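Local coordinates for periplasmic binding protein (Veillonella parvula, PDB 4N01), which probably binds a solute in the periplasm and presents it to an ABC importer, at residues T74-Q79 / I173-I178; D133-R138 / I152-S157. One frame throughout, in Å; residues are numbered along the deposited sequence. Where two conformers were deposited one is given.

In the fold
From the N terminus, the chain enters a five-stranded parallel sheet at strand 66-68 and continues into helix 71-79, which supplies the first half of contact 1. It then runs through strand 127-129 to the loop 133-138, turns through helix 142-147 and comes back along strand 151-153, so contact 2 closes a short loop of 13 intervening residues. Helix 165-178 follows and closes contact 1 across 93 residues; contact 2 therefore lies wholly within the larger loop, and the two do not cross. Contact 1 joins two helices, contact 2 joins a loop to an edge strand, and Trp153 and Pro155 touch residues of contact 1.

Contact 1 (T74-Q79 / I173-I178); sequences TEMMLQ and IKLGEI
Leu175 reaches from helix 165-178 with a single methyl, CD2, and sets it against two successive residues of helix 71-79. That methyl lies 3.9 Å from Met76 CB and, equally, 3.9 Å from Met77 CG, so it touches the bases of the two side chains and not their selenium ends (both residues are selenomethionine in this crystal). The leucine and the Met77 chain meet at about a right angle. With CG anti to the backbone N (chi1 -180°), the leucine is extended toward the facing helix, which suits a helix pair whose nearest CA atoms, Met77 CA and Leu175 CA, are still 7.8 Å apart. The modest buried area, 129 Å² over both segments, and the absence of polar partners between them identify this as pure van der Waals packing of buried residues.

Both helices belong to the Rossmann-like alpha/beta lobe: helix 71-79 follows strand 66-68, and helix 165-178 follows strand 151-153. Trp153 on the latter strand touches side chains of both helices; Leu175 CB lies 3.9 Å from Trp153 CH2, which adds an aromatic neighbour to the two selenomethionines. The Met76 chain bends at its last torsion (chi3 66°), and Met76 SE lies 3.9 Å from Pro155 CG.

Farther out, polar bonds hold the first helix in place. Thr74 OG1 bonds to Ser68 OG and Ser70 O, tying the helix to the strand end before it, while Glu75 OE2 forms a salt bridge with Arg319 NH2. Within the helix, Leu78 N donates to Thr74 O at 2.9 Å, and on the other helix Ile178 N donates to Lys174 O at 2.9 Å.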
loop_
_atom_site.group_PDB
_atom_site.type_symbol
_atom_site.label_atom_id
_atom_site.label_comp_id
_atom_site.label_asym_id
_atom_site.label_seq_id
_atom_site.Cartn_x
_atom_site.Cartn_y
_atom_site.Cartn_z
ATOM N N THR A 74 -7.702 6.070 2.803
ATOM C CA THR A 74 -8.655 6.933 2.091
ATOM C C THR A 74 -9.193 6.234 0.846
ATOM O O THR A 74 -10.404 6.236 0.594
ATOM C CB THR A 74 -8.026 8.278 1.691
ATOM O OG1 THR A 74 -7.827 9.075 2.862
ATOM C CG2 THR A 74 -8.929 9.043 0.711
ATOM N N GLU A 75 -8.297 5.618 0.076
ATOM C CA GLU A 75 -8.720 4.908 -1.126
ATOM C C GLU A 75 -9.571 3.686 -0.797
ATOM O O GLU A 75 -10.570 3.435 -1.472
ATOM C CB GLU A 75 -7.520 4.595 -2.050
ATOM C CG GLU A 75 -6.878 5.903 -2.548
ATOM C CD GLU A 75 -5.748 5.734 -3.561
ATOM O OE1 GLU A 75 -5.240 4.600 -3.753
ATOM O OE2 GLU A 75 -5.362 6.762 -4.178
HETATM N N MSE A 76 -9.205 2.962 0.261
HETATM C CA MSE A 76 -9.989 1.810 0.695
HETATM C C MSE A 76 -11.406 2.231 1.015
HETATM O O MSE A 76 -12.366 1.592 0.588
HETATM C CB MSE A 76 -9.346 1.141 1.912
HETATM C CG MSE A 76 -8.043 0.450 1.552
HETATM SE SE MSE A 76 -7.123 -0.188 3.140
HETATM C CE MSE A 76 -8.413 -1.516 3.703
HETATM N N MSE A 77 -11.542 3.328 1.749
HETATM C CA MSE A 77 -12.867 3.797 2.130
HETATM C C MSE A 77 -13.670 4.293 0.928
HETATM O O MSE A 77 -14.864 4.010 0.814
HETATM C CB MSE A 77 -12.771 4.872 3.217
HETATM C CG MSE A 77 -12.290 4.317 4.555
HETATM SE SE MSE A 77 -12.587 5.603 5.981
HETATM C CE MSE A 77 -14.533 5.640 5.959
ATOM N N LEU A 78 -13.022 5.014 0.021
ATOM C CA LEU A 78 -13.724 5.513 -1.169
ATOM C C LEU A 78 -14.169 4.361 -2.079
ATOM O O LEU A 78 -15.237 4.417 -2.704
ATOM C CB LEU A 78 -12.849 6.508 -1.942
ATOM C CG LEU A 78 -12.544 7.828 -1.213
ATOM C CD1 LEU A 78 -11.499 8.630 -1.968
ATOM C CD2 LEU A 78 -13.814 8.667 -1.015
ATOM N N GLN A 79 -13.358 3.311 -2.137
ATOM C CA GLN A 79 -13.670 2.167 -2.987
ATOM C C GLN A 79 -14.967 1.511 -2.513
ATOM O O GLN A 79 -15.757 1.024 -3.324
ATOM C CB GLN A 79 -12.510 1.164 -2.970
ATOM C CG GLN A 79 -12.693 -0.052 -3.874
ATOM C CD GLN A 79 -12.637 0.304 -5.346
ATOM O OE1 GLN A 79 -11.625 0.806 -5.838
ATOM N NE2 GLN A 79 -13.731 0.047 -6.059
ATOM N N ILE A 173 -12.952 -6.511 3.732
ATOM C CA ILE A 173 -14.182 -7.106 4.246
ATOM C C ILE A 173 -14.521 -6.558 5.631
ATOM O O ILE A 173 -15.671 -6.191 5.906
ATOM C CB ILE A 173 -14.085 -8.640 4.315
ATOM C CG1 ILE A 173 -13.824 -9.214 2.918
ATOM C CG2 ILE A 173 -15.362 -9.233 4.889
ATOM C CD1 ILE A 173 -14.995 -9.051 1.968
ATOM N N LYS A 174 -13.510 -6.496 6.496
ATOM C CA LYS A 174 -13.680 -5.971 7.853
ATOM C C LYS A 174 -14.121 -4.509 7.834
ATOM O O LYS A 174 -15.019 -4.102 8.583
ATOM C CB LYS A 174 -12.363 -6.093 8.629
ATOM C CG LYS A 174 -12.485 -5.783 10.117
ATOM C CD LYS A 174 -13.332 -6.832 10.847
ATOM C CE LYS A 174 -13.234 -6.631 12.349
ATOM N NZ LYS A 174 -14.004 -7.660 13.089
ATOM N N LEU A 175 -13.473 -3.715 6.991
ATOM C CA LEU A 175 -13.850 -2.305 6.846
ATOM C C LEU A 175 -15.300 -2.217 6.399
ATOM O O LEU A 175 -16.087 -1.422 6.937
ATOM C CB LEU A 175 -12.931 -1.600 5.839
ATOM C CG LEU A 175 -13.168 -0.111 5.558
ATOM C CD1 LEU A 175 -13.098 0.725 6.827
ATOM C CD2 LEU A 175 -12.138 0.385 4.553
ATOM N N GLY A 176 -15.654 -3.059 5.429
ATOM C CA GLY A 176 -17.031 -3.177 4.977
ATOM C C GLY A 176 -17.983 -3.507 6.115
ATOM O O GLY A 176 -19.033 -2.880 6.241
ATOM N N GLU A 177 -17.627 -4.489 6.946
ATOM C CA GLU A 177 -18.481 -4.855 8.073
ATOM C C GLU A 177 -18.658 -3.680 9.043
ATOM O O GLU A 177 -19.766 -3.415 9.509
ATOM C CB GLU A 177 -17.915 -6.080 8.797
ATOM C CG GLU A 177 -17.983 -7.356 7.959
ATOM C CD GLU A 177 -17.229 -8.528 8.573
ATOM O OE1 GLU A 177 -16.253 -8.299 9.329
ATOM O OE2 GLU A 177 -17.603 -9.688 8.287
ATOM N N ILE A 178 -17.568 -2.980 9.345
ATOM C CA ILE A 178 -17.634 -1.832 10.258
ATOM C C ILE A 178 -18.626 -0.786 9.750
ATOM O O ILE A 178 -19.366 -0.165 10.533
ATOM C CB ILE A 178 -16.232 -1.172 10.447
ATOM C CG1 ILE A 178 -15.280 -2.120 11.187
ATOM C CG2 ILE A 178 -16.350 0.135 11.231
ATOM C CD1 ILE A 178 -13.808 -1.654 11.174
#

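Contact 2 (D133-R138 / I152-S157); sequences DSFSKR and IWIPES
Phe135 presents one ring face to Ile152, whose CG2 methyl stands over the ring centre. The evidence for a CH-pi contact is direct: Ile152 CG2 is 3.8 Å from the centroid of the Phe135 ring and 11° off its normal. CG2 lies anti to the backbone N of Ile152, because CG1 takes the position beside that N (chi1 -56°), and this leaves the short branch to meet the ring. The opposite face receives Ser134 CB, offset toward the rim, so the phenyl is sandwiched between its own neighbour and the strand.

Apolar contacts extend the patch. Ile154 comes in obliquely, with its CD1 4.1 Å from Phe135 CD2, and Ile152 CD1 lies 4.1 Å from Phe135 CD1. Were Phe135 replaced by an alanine, the CG2 methyl of Ile152 would probably lose its aromatic partner and a gap would be likely to open beside Ile154.

None of the polar bonds links the two segments; those within the loop shape it. Asp133 O accepts twice from Ser136, from OG at 2.6 Å and from N at 3.1 Å, which closes a tight turn with Ser134 and Phe135 at its centre. A salt bridge from Arg138 NH1 to Asp133 OD2 spans 2.8 Å, the carboxylate oxygen meeting the guanidinium at its edge and in plane.

Ala142 and Met145 of helix 142-147 touch Phe135 and Ile152 alike. The loop and helix 142-147 thus form the connection of a beta-alpha-beta crossover between the adjacent parallel strands 127-129 and 151-153, the repeating unit of Rossmann-like binding-protein lobes.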
loop_
_atom_site.group_PDB
_atom_site.type_symbol
_atom_site.label_atom_id
_atom_site.label_comp_id
_atom_site.label_asym_id
_atom_site.label_seq_id
_atom_site.Cartn_x
_atom_site.Cartn_y
_atom_site.Cartn_z
ATOM N N ASP A 133 1.806 4.847 12.048
ATOM C CA ASP A 133 2.500 6.089 12.417
ATOM C C ASP A 133 1.571 7.298 12.582
ATOM O O ASP A 133 1.912 8.249 13.291
ATOM C CB ASP A 133 3.611 6.413 11.419
ATOM C CG ASP A 133 4.922 5.758 11.786
ATOM O OD1 ASP A 133 4.886 4.725 12.491
ATOM O OD2 ASP A 133 5.983 6.276 11.372
ATOM N N SER A 134 0.400 7.246 11.943
ATOM C CA SER A 134 -0.620 8.290 12.064
ATOM C C SER A 134 -1.082 8.471 13.499
ATOM O O SER A 134 -1.647 9.505 13.853
ATOM C CB SER A 134 -1.865 7.932 11.230
ATOM O OG SER A 134 -1.525 7.637 9.885
ATOM N N PHE A 135 -0.866 7.450 14.321
ATOM C CA PHE A 135 -1.384 7.458 15.686
ATOM C C PHE A 135 -0.254 7.475 16.698
ATOM O O PHE A 135 -0.446 7.165 17.873
ATOM C CB PHE A 135 -2.323 6.267 15.874
ATOM C CG PHE A 135 -3.426 6.230 14.850
ATOM C CD1 PHE A 135 -4.511 7.093 14.957
ATOM C CD2 PHE A 135 -3.355 5.374 13.756
ATOM C CE1 PHE A 135 -5.520 7.089 14.005
ATOM C CE2 PHE A 135 -4.370 5.360 12.793
ATOM C CZ PHE A 135 -5.453 6.225 12.921
ATOM N N SER A 136 0.922 7.867 16.218
ATOM C CA SER A 136 2.119 7.981 17.047
ATOM C C SER A 136 2.307 9.418 17.520
ATOM O O SER A 136 1.482 10.287 17.232
ATOM C CB SER A 136 3.350 7.536 16.260
ATOM O OG SER A 136 3.623 8.426 15.190
ATOM N N LYS A 137 3.403 9.673 18.226
ATOM C CA LYS A 137 3.694 11.013 18.723
ATOM C C LYS A 137 4.141 11.964 17.611
ATOM O O LYS A 137 4.210 13.175 17.811
ATOM C CB LYS A 137 4.740 10.948 19.836
ATOM C CG LYS A 137 4.273 10.169 21.057
ATOM C CD LYS A 137 5.292 10.240 22.183
ATOM C CE LYS A 137 4.793 9.529 23.432
ATOM N NZ LYS A 137 5.729 9.706 24.581
ATOM N N ARG A 138 4.438 11.408 16.443
ATOM C CA ARG A 138 4.767 12.206 15.267
ATOM C C ARG A 138 3.521 12.864 14.683
ATOM O O ARG A 138 3.616 13.786 13.868
ATOM C CB ARG A 138 5.408 11.326 14.194
ATOM C CG ARG A 138 6.785 10.796 14.544
ATOM C CD ARG A 138 7.360 10.026 13.369
ATOM N NE ARG A 138 7.246 10.785 12.125
ATOM C CZ ARG A 138 6.883 10.261 10.958
ATOM N NH1 ARG A 138 6.600 8.967 10.872
ATOM N NH2 ARG A 138 6.802 11.029 9.877
ATOM N N ILE A 152 -10.451 3.551 16.693
ATOM C CA ILE A 152 -9.338 3.505 15.756
ATOM C C ILE A 152 -9.235 2.111 15.162
ATOM O O ILE A 152 -9.273 1.114 15.891
ATOM C CB ILE A 152 -8.003 3.822 16.453
ATOM C CG1 ILE A 152 -8.081 5.184 17.145
ATOM C CG2 ILE A 152 -6.859 3.803 15.446
ATOM C CD1 ILE A 152 -6.842 5.531 17.962
ATOM N N TRP A 153 -9.104 2.037 13.843
ATOM C CA TRP A 153 -8.960 0.757 13.157
ATOM C C TRP A 153 -7.819 0.847 12.173
ATOM O O TRP A 153 -7.723 1.816 11.421
ATOM C CB TRP A 153 -10.234 0.420 12.381
ATOM C CG TRP A 153 -10.109 -0.852 11.607
ATOM C CD1 TRP A 153 -10.163 -2.119 12.106
ATOM C CD2 TRP A 153 -9.893 -0.982 10.195
ATOM N NE1 TRP A 153 -10.000 -3.031 11.092
ATOM C CE2 TRP A 153 -9.835 -2.358 9.909
ATOM C CE3 TRP A 153 -9.745 -0.067 9.147
ATOM C CZ2 TRP A 153 -9.635 -2.847 8.615
ATOM C CZ3 TRP A 153 -9.553 -0.552 7.861
ATOM C CH2 TRP A 153 -9.501 -1.931 7.610
ATOM N N ILE A 154 -6.963 -0.168 12.159
ATOM C CA ILE A 154 -5.832 -0.195 11.230
ATOM C C ILE A 154 -5.849 -1.506 10.454
ATOM O O ILE A 154 -5.958 -2.577 11.062
ATOM C CB ILE A 154 -4.496 -0.099 11.994
ATOM C CG1 ILE A 154 -4.428 1.232 12.752
ATOM C CG2 ILE A 154 -3.307 -0.236 11.034
ATOM C CD1 ILE A 154 -3.270 1.315 13.716
ATOM N N PRO A 155 -5.770 -1.428 9.114
ATOM C CA PRO A 155 -5.708 -2.660 8.316
ATOM C C PRO A 155 -4.593 -3.582 8.812
ATOM O O PRO A 155 -3.459 -3.135 9.054
ATOM C CB PRO A 155 -5.398 -2.153 6.907
ATOM C CG PRO A 155 -6.043 -0.769 6.864
ATOM C CD PRO A 155 -5.825 -0.216 8.273
ATOM N N GLU A 156 -4.916 -4.858 8.987
ATOM C CA GLU A 156 -3.899 -5.834 9.363
ATOM C C GLU A 156 -2.769 -5.886 8.351
ATOM O O GLU A 156 -1.640 -6.239 8.699
ATOM C CB GLU A 156 -4.516 -7.223 9.525
ATOM C CG GLU A 156 -5.466 -7.338 10.718
ATOM C CD GLU A 156 -4.749 -7.242 12.056
ATOM O OE1 GLU A 156 -3.620 -7.774 12.169
ATOM O OE2 GLU A 156 -5.315 -6.630 12.991
ATOM N N SER A 157 -3.063 -5.538 7.101
ATOM C CA SER A 157 -2.051 -5.636 6.043
ATOM C C SER A 157 -0.942 -4.605 6.255
ATOM O O SER A 157 0.125 -4.671 5.640
ATOM C CB SER A 157 -2.686 -5.502 4.648
ATOM O OG SER A 157 -3.400 -4.277 4.522
#